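Local coordinates for protein UDP-N-Acetylenolpyruvylglucosamine Reductase (Thermus caldophilus, PDB 2GQT) that reduces UDP-N-acetylenolpyruvylglucosamine to UDP-N-acetylmuramate with a bound FAD, probably at the expense of NADPH, in bacterial peptidoglycan synthesis, at residues P173-E176 with I177-M181; V28-R31 with E32-K35; G95-G98 with L99-L102; I236-L239 with G240-A244. All coordinates share one frame; numbering follows the deposited sequence.

Interaction 1: P173-E176 with I177-M181; sequences PKEE and ILRRM
The contact between Glu175 and Arg179 is a salt bridge one turn apart on the exposed flank of helix 174-187. It lies at the start of that helix, after Pro173, the N-cap residue. Arg179 approaches side-on and grips the carboxylate with two nitrogens. Arg179 NE meets Glu175 OE1 at 2.8 Å. Arg179 NH2 meets Glu175 OE2 at 2.9 Å, and this second bond is nearly straight at 173°. Both oxygens are met on their syn side, somewhat out of the carboxylate plane. The two flat groups are close to parallel, with planes 22° apart, and the paired bonds hold the guanidinium against rotation. Glu175 reaches this place because its CG sits between the backbone N and the carbonyl carbon (chi1 65°) and its chain then bends at chi2.

Glu176 next door behaves differently. Glu176 CB comes within 3.6 Å of Arg179 NH2. Glu176 OE2 stands 4.2 Å from Arg180 NH1, well out of that guanidinium plane, so only charge links them. The stronger partner of Arg180 is Glu100, which forms a salt bridge with NE. Ile177 turns to the buried side and packs on Ala92 of helix 84-93 and Ser97 of strand 96-97.

Ordinary helical backbone bonds tie the same residues, from Ile177 N to Pro173 O at 3.1 Å and from Arg180 N to Glu176 O at 3.0 Å. Glutamates in the first turn would suit the positive end of the helix dipole. An acid paired with an arginine four residues on is the classic i to i+4 salt bridge of an exposed helix face.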
ATOM      1  N   PRO A 173      -3.818 -17.601 -21.984  1.00 17.15           N
ATOM      2  CA  PRO A 173      -2.443 -18.009 -22.269  1.00 16.92           C
ATOM      3  C   PRO A 173      -1.421 -17.197 -21.475  1.00 16.56           C
ATOM      4  O   PRO A 173      -1.532 -15.968 -21.388  1.00 16.59           O
ATOM      5  CB  PRO A 173      -2.302 -17.718 -23.763  1.00 17.02           C
ATOM      6  CG  PRO A 173      -3.678 -17.859 -24.299  1.00 17.39           C
ATOM      7  CD  PRO A 173      -4.555 -17.279 -23.220  1.00 17.48           C
ATOM      8  N   LYS A 174      -0.441 -17.884 -20.897  1.00 16.50           N
ATOM      9  CA  LYS A 174       0.608 -17.228 -20.122  1.00 16.58           C
ATOM     10  C   LYS A 174       1.278 -16.112 -20.923  1.00 16.13           C
ATOM     11  O   LYS A 174       1.504 -15.020 -20.399  1.00 15.82           O
ATOM     12  CB  LYS A 174       1.640 -18.247 -19.606  1.00 16.84           C
ATOM     13  CG  LYS A 174       2.789 -17.636 -18.811  1.00 17.88           C
ATOM     14  CD  LYS A 174       3.692 -18.686 -18.166  1.00 18.02           C
ATOM     15  CE  LYS A 174       4.944 -18.054 -17.557  1.00 21.68           C
ATOM     16  NZ  LYS A 174       4.632 -17.100 -16.461  1.00 23.95           N
ATOM     17  N   GLU A 175       1.576 -16.372 -22.193  1.00 15.81           N
ATOM     18  CA  GLU A 175       2.248 -15.375 -23.025  1.00 15.88           C
ATOM     19  C   GLU A 175       1.414 -14.095 -23.186  1.00 15.67           C
ATOM     20  O   GLU A 175       1.972 -12.996 -23.248  1.00 16.16           O
ATOM     21  CB  GLU A 175       2.651 -15.965 -24.383  1.00 15.95           C
ATOM     22  CG  GLU A 175       1.481 -16.372 -25.278  1.00 16.69           C
ATOM     23  CD  GLU A 175       0.923 -15.215 -26.096  1.00 18.16           C
ATOM     24  OE1 GLU A 175       1.725 -14.386 -26.577  1.00 20.39           O
ATOM     25  OE2 GLU A 175      -0.315 -15.134 -26.254  1.00 18.02           O
ATOM     26  N   GLU A 176       0.089 -14.240 -23.244  1.00 15.55           N
ATOM     27  CA  GLU A 176      -0.820 -13.094 -23.357  1.00 15.63           C
ATOM     28  C   GLU A 176      -0.806 -12.273 -22.064  1.00 14.28           C
ATOM     29  O   GLU A 176      -0.737 -11.045 -22.104  1.00 13.96           O
ATOM     30  CB  GLU A 176      -2.255 -13.532 -23.668  1.00 15.59           C
ATOM     31  CG  GLU A 176      -3.213 -12.341 -23.870  1.00 17.35           C
ATOM     32  CD  GLU A 176      -4.653 -12.732 -24.188  1.00 18.83           C
ATOM     33  OE1 GLU A 176      -4.967 -13.934 -24.249  1.00 23.31           O
ATOM     34  OE2 GLU A 176      -5.482 -11.814 -24.380  1.00 23.43           O
ATOM     35  N   ILE A 177      -0.893 -12.959 -20.927  1.00 12.77           N
ATOM     36  CA  ILE A 177      -0.823 -12.313 -19.620  1.00 12.69           C
ATOM     37  C   ILE A 177       0.472 -11.505 -19.515  1.00 12.61           C
ATOM     38  O   ILE A 177       0.465 -10.337 -19.093  1.00 12.32           O
ATOM     39  CB  ILE A 177      -0.940 -13.351 -18.493  1.00 12.75           C
ATOM     40  CG1 ILE A 177      -2.313 -14.025 -18.550  1.00 12.91           C
ATOM     41  CG2 ILE A 177      -0.734 -12.692 -17.139  1.00 12.83           C
ATOM     42  CD1 ILE A 177      -2.446 -15.245 -17.675  1.00 13.45           C
ATOM     43  N   LEU A 178       1.580 -12.110 -19.942  1.00 12.98           N
ATOM     44  CA  LEU A 178       2.882 -11.448 -19.889  1.00 14.09           C
ATOM     45  C   LEU A 178       2.978 -10.251 -20.833  1.00 14.01           C
ATOM     46  O   LEU A 178       3.621  -9.246 -20.504  1.00 14.31           O
ATOM     47  CB  LEU A 178       4.016 -12.456 -20.121  1.00 14.52           C
ATOM     48  CG  LEU A 178       4.445 -13.333 -18.929  1.00 17.20           C
ATOM     49  CD1 LEU A 178       4.966 -12.518 -17.746  1.00 18.83           C
ATOM     50  CD2 LEU A 178       3.379 -14.276 -18.443  1.00 20.10           C
ATOM     51  N   ARG A 179       2.316 -10.331 -21.986  1.00 14.22           N
ATOM     52  CA  ARG A 179       2.239  -9.186 -22.887  1.00 14.36           C
ATOM     53  C   ARG A 179       1.472  -8.014 -22.256  1.00 14.26           C
ATOM     54  O   ARG A 179       1.877  -6.853 -22.389  1.00 14.26           O
ATOM     55  CB  ARG A 179       1.653  -9.594 -24.248  1.00 14.45           C
ATOM     56  CG  ARG A 179       2.655 -10.334 -25.134  1.00 15.05           C
ATOM     57  CD  ARG A 179       2.136 -10.642 -26.541  1.00 15.78           C
ATOM     58  NE  ARG A 179       1.081 -11.659 -26.544  1.00 17.41           N
ATOM     59  CZ  ARG A 179      -0.190 -11.437 -26.872  1.00 18.76           C
ATOM     60  NH1 ARG A 179      -0.603 -10.227 -27.230  1.00 19.97           N
ATOM     61  NH2 ARG A 179      -1.056 -12.437 -26.842  1.00 18.73           N
ATOM     62  N   ARG A 180       0.378  -8.319 -21.561  1.00 13.94           N
ATOM     63  CA  ARG A 180      -0.401  -7.283 -20.859  1.00 13.66           C
ATOM     64  C   ARG A 180       0.429  -6.620 -19.758  1.00 13.57           C
ATOM     65  O   ARG A 180       0.429  -5.390 -19.608  1.00 13.40           O
ATOM     66  CB  ARG A 180      -1.699  -7.862 -20.285  1.00 13.92           C
ATOM     67  CG  ARG A 180      -2.723  -8.148 -21.368  1.00 16.14           C
ATOM     68  CD  ARG A 180      -3.543  -9.395 -21.089  1.00 20.25           C
ATOM     69  NE  ARG A 180      -4.654  -9.159 -20.173  1.00 22.38           N
ATOM     70  CZ  ARG A 180      -5.883  -8.797 -20.546  1.00 24.82           C
ATOM     71  NH1 ARG A 180      -6.174  -8.601 -21.825  1.00 25.17           N
ATOM     72  NH2 ARG A 180      -6.827  -8.620 -19.631  1.00 25.08           N
ATOM     73  N   MET A 181       1.161  -7.446 -19.022  1.00 12.83           N
ATOM     74  CA  MET A 181       2.053  -6.976 -17.971  1.00 12.39           C
ATOM     75  C   MET A 181       3.173  -6.103 -18.542  1.00 12.48           C
ATOM     76  O   MET A 181       3.557  -5.106 -17.935  1.00 12.51           O
ATOM     77  CB  MET A 181       2.624  -8.172 -17.220  1.00 11.86           C
ATOM     78  CG  MET A 181       1.606  -8.852 -16.337  1.00 11.23           C
ATOM     79  SD  MET A 181       2.088 -10.500 -15.811  1.00 11.64           S
ATOM     80  CE  MET A 181       3.540 -10.160 -14.813  1.00 11.48           C
TER

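Interaction 2: V28-R31 with E32-K35; sequences VETR and EELK
Thr30 and Glu33 form the tight part of this contact, where strand 22-28 gives way to helix 31-37. Thr30 OG1 accepts from Glu33 N at 3.0 Å. The hydroxyl lies between the backbone N and the carbonyl carbon (chi1 69°), which turns it to the first turn of the helix. Glu33 CG also packs on Thr30 OG1 at 3.2 Å. The Glu33 chain runs on extended, and Glu33 OE2 accepts from Glu29 N at 2.8 Å, nearly along its C-O axis. Thr30 is the N-cap; the Glu33 carboxylate closes no capping box but bonds Glu29 N, one residue earlier, and the buried Thr30 N has no partner in the model. With an alanine in place of Glu33, the N-H of Glu29 would probably lose its acceptor and the strand end would be less firmly tied to the helix. On the buried side, Val28 CG1 touches Leu34 CB at 3.6 Å, and Leu34 continues inward onto Phe139 and Ile161.

The solvent side is looser. A water bonds Glu33 OE1. Lys35 NZ bonds Glu32 OE2 at 3.1 Å in a salt bridge. A second water donates to Glu32 OE2 at 2.8 Å and takes a weak bond from Arg31 NH2.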
ATOM      1  N   VAL A  28       1.398 -11.219  14.131  1.00 12.17           N
ATOM      2  CA  VAL A  28       0.320 -12.180  14.369  1.00 13.69           C
ATOM      3  C   VAL A  28       0.386 -13.302  13.339  1.00 13.27           C
ATOM      4  O   VAL A  28       0.458 -13.028  12.147  1.00 13.06           O
ATOM      5  CB  VAL A  28      -1.063 -11.458  14.257  1.00 14.13           C
ATOM      6  CG1 VAL A  28      -2.205 -12.459  14.147  1.00 16.24           C
ATOM      7  CG2 VAL A  28      -1.273 -10.518  15.444  1.00 16.76           C
ATOM      8  N   GLU A  29       0.333 -14.554  13.794  1.00 13.47           N
ATOM      9  CA  GLU A  29       0.404 -15.705  12.892  1.00 14.07           C
ATOM     10  C   GLU A  29      -0.861 -16.556  12.837  1.00 13.89           C
ATOM     11  O   GLU A  29      -0.995 -17.405  11.955  1.00 13.56           O
ATOM     12  CB  GLU A  29       1.581 -16.600  13.273  1.00 14.62           C
ATOM     13  CG  GLU A  29       2.937 -15.965  13.028  1.00 16.70           C
ATOM     14  CD  GLU A  29       4.083 -16.931  13.262  1.00 19.84           C
ATOM     15  OE1 GLU A  29       3.876 -17.962  13.936  1.00 23.25           O
ATOM     16  OE2 GLU A  29       5.195 -16.651  12.776  1.00 22.66           O
ATOM     17  N   THR A  30      -1.778 -16.334  13.773  1.00 14.36           N
ATOM     18  CA  THR A  30      -2.965 -17.176  13.904  1.00 15.34           C
ATOM     19  C   THR A  30      -4.198 -16.341  14.218  1.00 16.26           C
ATOM     20  O   THR A  30      -4.098 -15.192  14.652  1.00 15.70           O
ATOM     21  CB  THR A  30      -2.818 -18.222  15.036  1.00 15.61           C
ATOM     22  OG1 THR A  30      -2.818 -17.554  16.302  1.00 15.42           O
ATOM     23  CG2 THR A  30      -1.532 -19.035  14.886  1.00 16.45           C
ATOM     24  N   ARG A  31      -5.367 -16.943  14.033  1.00 17.47           N
ATOM     25  CA  ARG A  31      -6.619 -16.259  14.340  1.00 19.12           C
ATOM     26  C   ARG A  31      -6.692 -15.903  15.825  1.00 19.49           C
ATOM     27  O   ARG A  31      -7.128 -14.810  16.185  1.00 20.12           O
ATOM     28  CB  ARG A  31      -7.827 -17.098  13.917  1.00 19.73           C
ATOM     29  CG  ARG A  31      -7.879 -17.430  12.423  1.00 21.76           C
ATOM     30  CD  ARG A  31      -9.274 -17.866  11.999  1.00 24.97           C
ATOM     31  NE  ARG A  31     -10.001 -18.474  13.112  1.00 26.36           N
ATOM     32  CZ  ARG A  31     -11.316 -18.656  13.157  1.00 29.34           C
ATOM     33  NH1 ARG A  31     -12.092 -18.289  12.144  1.00 29.33           N
ATOM     34  NH2 ARG A  31     -11.856 -19.210  14.231  1.00 28.63           N
ATOM     35  N   GLU A  32      -6.236 -16.818  16.683  1.00 19.87           N
ATOM     36  CA  GLU A  32      -6.211 -16.569  18.127  1.00 20.05           C
ATOM     37  C   GLU A  32      -5.248 -15.450  18.522  1.00 19.62           C
ATOM     38  O   GLU A  32      -5.555 -14.641  19.397  1.00 19.85           O
ATOM     39  CB  GLU A  32      -5.915 -17.855  18.912  1.00 20.80           C
ATOM     40  CG  GLU A  32      -7.076 -18.846  18.942  1.00 22.97           C
ATOM     41  CD  GLU A  32      -8.362 -18.222  19.466  1.00 24.59           C
ATOM     42  OE1 GLU A  32      -8.333 -17.595  20.549  1.00 26.71           O
ATOM     43  OE2 GLU A  32      -9.402 -18.353  18.788  1.00 26.61           O
ATOM     44  N   GLU A  33      -4.093 -15.394  17.863  1.00 18.49           N
ATOM     45  CA  GLU A  33      -3.141 -14.316  18.096  1.00 17.62           C
ATOM     46  C   GLU A  33      -3.721 -12.971  17.642  1.00 17.21           C
ATOM     47  O   GLU A  33      -3.535 -11.964  18.314  1.00 16.72           O
ATOM     48  CB  GLU A  33      -1.798 -14.610  17.418  1.00 17.14           C
ATOM     49  CG  GLU A  33      -0.969 -15.689  18.142  1.00 17.33           C
ATOM     50  CD  GLU A  33       0.304 -16.078  17.403  1.00 17.85           C
ATOM     51  OE1 GLU A  33       0.990 -17.033  17.837  1.00 18.60           O
ATOM     52  OE2 GLU A  33       0.631 -15.439  16.385  1.00 18.36           O
ATOM     53  N   LEU A  34      -4.444 -12.967  16.522  1.00 17.00           N
ATOM     54  CA  LEU A  34      -5.130 -11.747  16.061  1.00 17.17           C
ATOM     55  C   LEU A  34      -6.180 -11.261  17.064  1.00 17.91           C
ATOM     56  O   LEU A  34      -6.260 -10.064  17.344  1.00 18.08           O
ATOM     57  CB  LEU A  34      -5.766 -11.944  14.683  1.00 16.85           C
ATOM     58  CG  LEU A  34      -6.342 -10.667  14.056  1.00 15.49           C
ATOM     59  CD1 LEU A  34      -5.281  -9.573  13.924  1.00 14.53           C
ATOM     60  CD2 LEU A  34      -6.971 -10.970  12.718  1.00 15.53           C
ATOM     61  N   LYS A  35      -6.970 -12.190  17.605  1.00 18.82           N
ATOM     62  CA  LYS A  35      -7.990 -11.856  18.610  1.00 19.63           C
ATOM     63  C   LYS A  35      -7.362 -11.184  19.828  1.00 19.93           C
ATOM     64  O   LYS A  35      -7.910 -10.214  20.358  1.00 20.54           O
ATOM     65  CB  LYS A  35      -8.797 -13.096  19.009  1.00 20.09           C
ATOM     66  CG  LYS A  35      -9.800 -13.528  17.944  1.00 21.75           C
ATOM     67  CD  LYS A  35     -10.209 -14.987  18.076  1.00 23.78           C
ATOM     68  CE  LYS A  35     -11.482 -15.161  18.880  1.00 25.82           C
ATOM     69  NZ  LYS A  35     -11.917 -16.585  18.847  1.00 25.90           N
TER
HETATM   70  O   HOH W   1       1.862 -19.353  16.378  1.00 35.18           O
HETATM   71  O   HOH W   2     -10.367 -17.825  16.169  1.00116.85           O

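Interaction 3: G95-G98 with L99-L102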
ATOM      1  N   GLY A  95      -1.269 -19.087 -15.602  1.00 14.01           N
ATOM      2  CA  GLY A  95      -2.143 -18.803 -16.740  1.00 14.41           C
ATOM      3  C   GLY A  95      -3.468 -18.235 -16.274  1.00 14.07           C
ATOM      4  O   GLY A  95      -4.525 -18.514 -16.848  1.00 14.99           O
ATOM      5  N   LEU A  96      -3.400 -17.422 -15.219  1.00 13.71           N
ATOM      6  CA  LEU A  96      -4.578 -16.782 -14.662  1.00 13.59           C
ATOM      7  C   LEU A  96      -4.498 -15.264 -14.794  1.00 13.34           C
ATOM      8  O   LEU A  96      -3.573 -14.612 -14.299  1.00 13.18           O
ATOM      9  CB  LEU A  96      -4.776 -17.186 -13.203  1.00 13.54           C
ATOM     10  CG  LEU A  96      -5.157 -18.658 -13.007  1.00 13.91           C
ATOM     11  CD1 LEU A  96      -5.087 -19.026 -11.533  1.00 14.73           C
ATOM     12  CD2 LEU A  96      -6.546 -18.944 -13.594  1.00 14.61           C
ATOM     13  N   SER A  97      -5.481 -14.714 -15.486  1.00 12.99           N
ATOM     14  CA  SER A  97      -5.546 -13.297 -15.782  1.00 13.12           C
ATOM     15  C   SER A  97      -6.449 -12.564 -14.791  1.00 13.17           C
ATOM     16  O   SER A  97      -7.442 -13.111 -14.303  1.00 14.17           O
ATOM     17  CB  SER A  97      -6.052 -13.117 -17.211  1.00 13.73           C
ATOM     18  OG  SER A  97      -6.164 -11.759 -17.571  1.00 13.50           O
ATOM     19  N   GLY A  98      -6.095 -11.322 -14.484  1.00 12.51           N
ATOM     20  CA  GLY A  98      -6.912 -10.499 -13.606  1.00 11.95           C
ATOM     21  C   GLY A  98      -6.108  -9.605 -12.688  1.00 11.15           C
ATOM     22  O   GLY A  98      -6.651  -8.692 -12.069  1.00 11.45           O
ATOM     23  N   LEU A  99      -4.805  -9.865 -12.590  1.00 10.16           N
ATOM     24  CA  LEU A  99      -3.939  -9.049 -11.736  1.00  9.42           C
ATOM     25  C   LEU A  99      -2.938  -8.190 -12.506  1.00  9.26           C
ATOM     26  O   LEU A  99      -2.174  -7.455 -11.884  1.00  8.93           O
ATOM     27  CB  LEU A  99      -3.188  -9.923 -10.723  1.00  9.63           C
ATOM     28  CG  LEU A  99      -3.993 -10.872  -9.833  1.00  9.87           C
ATOM     29  CD1 LEU A  99      -3.042 -11.612  -8.911  1.00 10.00           C
ATOM     30  CD2 LEU A  99      -5.058 -10.148  -9.018  1.00 10.99           C
ATOM     31  N   GLU A 100      -2.936  -8.274 -13.839  1.00  9.68           N
ATOM     32  CA  GLU A 100      -1.889  -7.629 -14.629  1.00  9.90           C
ATOM     33  C   GLU A 100      -1.799  -6.124 -14.379  1.00  9.60           C
ATOM     34  O   GLU A 100      -0.707  -5.552 -14.363  1.00  9.80           O
ATOM     35  CB  GLU A 100      -2.078  -7.880 -16.125  1.00 10.64           C
ATOM     36  CG  GLU A 100      -2.108  -9.331 -16.545  1.00 11.77           C
ATOM     37  CD  GLU A 100      -3.513  -9.872 -16.692  1.00 13.14           C
ATOM     38  OE1 GLU A 100      -4.369  -9.532 -15.856  1.00 12.67           O
ATOM     39  OE2 GLU A 100      -3.763 -10.634 -17.654  1.00 14.49           O
ATOM     40  N   GLY A 101      -2.954  -5.491 -14.192  1.00  9.65           N
ATOM     41  CA  GLY A 101      -3.017  -4.054 -13.965  1.00 10.36           C
ATOM     42  C   GLY A 101      -2.503  -3.602 -12.612  1.00 10.42           C
ATOM     43  O   GLY A 101      -2.423  -2.408 -12.342  1.00 11.30           O
ATOM     44  N   LEU A 102      -2.148  -4.567 -11.762  1.00  9.38           N
ATOM     45  CA  LEU A 102      -1.641  -4.272 -10.419  1.00  9.43           C
ATOM     46  C   LEU A 102      -0.123  -4.432 -10.345  1.00  8.46           C
ATOM     47  O   LEU A 102       0.459  -4.269  -9.280  1.00  8.75           O
ATOM     48  CB  LEU A 102      -2.344  -5.161  -9.385  1.00  9.69           C
ATOM     49  CG  LEU A 102      -3.875  -5.162  -9.476  1.00 10.48           C
ATOM     50  CD1 LEU A 102      -4.475  -6.144  -8.496  1.00 11.45           C
ATOM     51  CD2 LEU A 102      -4.462  -3.761  -9.270  1.00 12.49           C
TER
HETATM   52  O   HOH W   3      -3.071 -11.847 -13.805  1.00 11.29           O
HETATM   53  O   HOH W   4      -5.842  -5.811 -13.590  1.00 25.97           O
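The turn from strand 96-97 into the 3-10 segment 100-102, part of the FAD-binding domain, is closed by Glu100 reaching back to Ser97 and Gly98. The strand pairs with strand 161-171, and the Glu100 carboxylate ties off its end. Ser97 OG donates to Glu100 OE2 at 2.7 Å, on the syn lone pair of that oxygen. The hydroxyl stands anti to the Ser97 backbone N (chi1 179°), on the side where the carboxylate lies. Gly98 N donates to Glu100 OE1 at 2.8 Å, coming from above the carboxylate plane. A bend at chi2 (97°) folds the Glu100 chain back to meet both donors. OE2 has a further partner, Arg180 of helix 174-187, in a salt bridge, so the buried charge is probably balanced. Replacing Glu100 with an alanine would probably take from Ser97 OG and Gly98 N the carboxylate they share, and from Arg180 this counter-charge.

Gly98 has backbone angles that would press a CB against the carbonyl O of Ser97, a strain only a residue without CB avoids. Leu99 packs away from the carboxylate, onto Leu87 and Val88 of helix 84-93. A water spans the turn, donating to Leu96 O at 2.9 Å and accepting from Leu99 N at 2.9 Å.

Interaction 4: I236-L239 with G240-A244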
ATOM      1  N   ILE A 236       8.488  11.988  -3.877  1.00 15.43           N
ATOM      2  CA  ILE A 236       9.465  12.502  -2.935  1.00 16.24           C
ATOM      3  C   ILE A 236      10.336  11.341  -2.512  1.00 16.21           C
ATOM      4  O   ILE A 236       9.848  10.277  -2.083  1.00 17.48           O
ATOM      5  CB  ILE A 236       8.814  13.201  -1.726  1.00 16.52           C
ATOM      6  CG1 ILE A 236       8.144  14.494  -2.198  1.00 17.00           C
ATOM      7  CG2 ILE A 236       9.853  13.467  -0.621  1.00 17.57           C
ATOM      8  CD1 ILE A 236       7.163  15.112  -1.208  1.00 18.44           C
ATOM      9  N   VAL A 237      11.634  11.531  -2.649  1.00 16.16           N
ATOM     10  CA  VAL A 237      12.566  10.470  -2.357  1.00 16.49           C
ATOM     11  C   VAL A 237      13.440  10.784  -1.137  1.00 15.70           C
ATOM     12  O   VAL A 237      13.698  11.952  -0.798  1.00 15.53           O
ATOM     13  CB  VAL A 237      13.395  10.103  -3.614  1.00 17.20           C
ATOM     14  CG1 VAL A 237      12.473   9.627  -4.750  1.00 18.52           C
ATOM     15  CG2 VAL A 237      14.233  11.287  -4.071  1.00 17.59           C
ATOM     16  N   ASN A 238      13.863   9.713  -0.471  1.00 15.42           N
ATOM     17  CA  ASN A 238      14.711   9.763   0.706  1.00 15.63           C
ATOM     18  C   ASN A 238      16.141   9.461   0.274  1.00 16.42           C
ATOM     19  O   ASN A 238      16.450   8.337  -0.115  1.00 17.05           O
ATOM     20  CB  ASN A 238      14.192   8.725   1.717  1.00 15.36           C
ATOM     21  CG  ASN A 238      14.973   8.695   3.029  1.00 15.86           C
ATOM     22  OD1 ASN A 238      14.566   8.015   3.976  1.00 16.80           O
ATOM     23  ND2 ASN A 238      16.090   9.408   3.091  1.00 13.83           N
ATOM     24  N   LEU A 239      17.002  10.476   0.323  1.00 16.80           N
ATOM     25  CA  LEU A 239      18.382  10.354  -0.161  1.00 17.77           C
ATOM     26  C   LEU A 239      19.324   9.687   0.843  1.00 18.39           C
ATOM     27  O   LEU A 239      20.496   9.452   0.540  1.00 18.68           O
ATOM     28  CB  LEU A 239      18.928  11.720  -0.585  1.00 17.70           C
ATOM     29  CG  LEU A 239      18.213  12.397  -1.764  1.00 18.59           C
ATOM     30  CD1 LEU A 239      18.744  13.797  -1.961  1.00 18.84           C
ATOM     31  CD2 LEU A 239      18.359  11.610  -3.057  1.00 20.12           C
ATOM     32  N   GLY A 240      18.820   9.377   2.032  1.00 18.42           N
ATOM     33  CA  GLY A 240      19.624   8.649   3.009  1.00 19.25           C
ATOM     34  C   GLY A 240      19.045   8.636   4.403  1.00 19.44           C
ATOM     35  O   GLY A 240      18.588   7.595   4.879  1.00 20.24           O
ATOM     36  N   GLN A 241      19.064   9.789   5.061  1.00 19.69           N
ATOM     37  CA  GLN A 241      18.608   9.879   6.440  1.00 20.65           C
ATOM     38  C   GLN A 241      17.538  10.951   6.615  1.00 19.40           C
ATOM     39  O   GLN A 241      17.537  11.682   7.607  1.00 19.46           O
ATOM     40  CB  GLN A 241      19.793  10.128   7.384  1.00 20.72           C
ATOM     41  CG  GLN A 241      20.722   8.929   7.568  1.00 22.65           C
ATOM     42  CD  GLN A 241      21.692   9.108   8.719  1.00 22.16           C
ATOM     43  OE1 GLN A 241      21.743   8.286   9.632  1.00 26.06           O
ATOM     44  NE2 GLN A 241      22.465  10.190   8.684  1.00 25.41           N
ATOM     45  N   ALA A 242      16.615  11.031   5.655  1.00 18.47           N
ATOM     46  CA  ALA A 242      15.505  11.972   5.759  1.00 17.27           C
ATOM     47  C   ALA A 242      14.745  11.737   7.053  1.00 16.81           C
ATOM     48  O   ALA A 242      14.567  10.592   7.491  1.00 16.21           O
ATOM     49  CB  ALA A 242      14.561  11.849   4.566  1.00 17.43           C
ATOM     50  N   ARG A 243      14.324  12.829   7.677  1.00 16.54           N
ATOM     51  CA  ARG A 243      13.365  12.761   8.760  1.00 16.71           C
ATOM     52  C   ARG A 243      11.992  13.057   8.185  1.00 15.66           C
ATOM     53  O   ARG A 243      11.879  13.759   7.170  1.00 14.82           O
ATOM     54  CB  ARG A 243      13.705  13.778   9.847  1.00 17.54           C
ATOM     55  CG  ARG A 243      15.027  13.520  10.567  1.00 20.32           C
ATOM     56  CD  ARG A 243      16.155  14.380  10.019  1.00 24.35           C
ATOM     57  NE  ARG A 243      16.008  15.788  10.397  1.00 26.89           N
ATOM     58  CZ  ARG A 243      16.508  16.330  11.507  1.00 28.48           C
ATOM     59  NH1 ARG A 243      17.197  15.590  12.370  1.00 29.69           N
ATOM     60  NH2 ARG A 243      16.319  17.618  11.760  1.00 28.79           N
ATOM     61  N   ALA A 244      10.950  12.533   8.824  1.00 15.12           N
ATOM     62  CA  ALA A 244       9.584  12.821   8.395  1.00 15.04           C
ATOM     63  C   ALA A 244       9.307  14.323   8.373  1.00 15.16           C
ATOM     64  O   ALA A 244       8.564  14.803   7.520  1.00 14.68           O
ATOM     65  CB  ALA A 244       8.569  12.100   9.266  1.00 15.01           C
TER
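Asn238, Gly240 and Ala242 carry this local contact, at the turn that leads from strand 236-238 toward helix 244-257. Asn238 stands at the end of the strand, with CG anti to its backbone N (chi1 -178°). This sends the amide across the bend to the residues that follow. Ala242 meets it from the other side of the turn. Its CB points back at Asn238 and lies 3.5 Å from Asn238 CG, against the flat amide group.

The atom modelled as Asn238 ND2 is 2.9 Å from Gly240 N and 3.1 Å from Ala242 N. The amide is probably turned over in the model. With it turned back, both approaches may be hydrogen bonds to the side-chain oxygen, and the first of these would make an Asx turn.

Gly240 makes the sharp part of the bend. At its backbone angles (phi 167°, psi -70°) a CB would collide with Leu239 O, so the bend depends on a residue with no CB. Asp225, in the turn between strands 222-223 and 226-228, takes the N-H of Gln241 on its OD2. Past the turn, Arg243 is the N-cap of helix 244-257, and its N-H bonds Asp246 OD2.

The chemistry is mainly that of one amide inside a loop. If its oxygen faces inward, a single side chain would satisfy two backbone N-H groups and fix the shape of the strand-to-helix connection.

In the fold
Interaction 3 is buried, interaction 2 partly so, and interactions 1 and 4 lie at the surface. Interactions 1 and 3 are neighbours, with centres about 9 Å apart. Besides their shared salt bridge, Ile177 CD1 packs on the backbone of Gly95 and Leu96, so the start of helix 174-187 rests on the 95-102 segment. Interactions 2 and 4 stand well apart from this pair and from each other. Interactions 1 and 2 both mark helix starts, one with paired charges, the other with a capping hydroxyl. Interactions 3 and 4 both follow a strand end. There a side chain folds over a glycine turn, a carboxylate in the first and a neutral amide in the second.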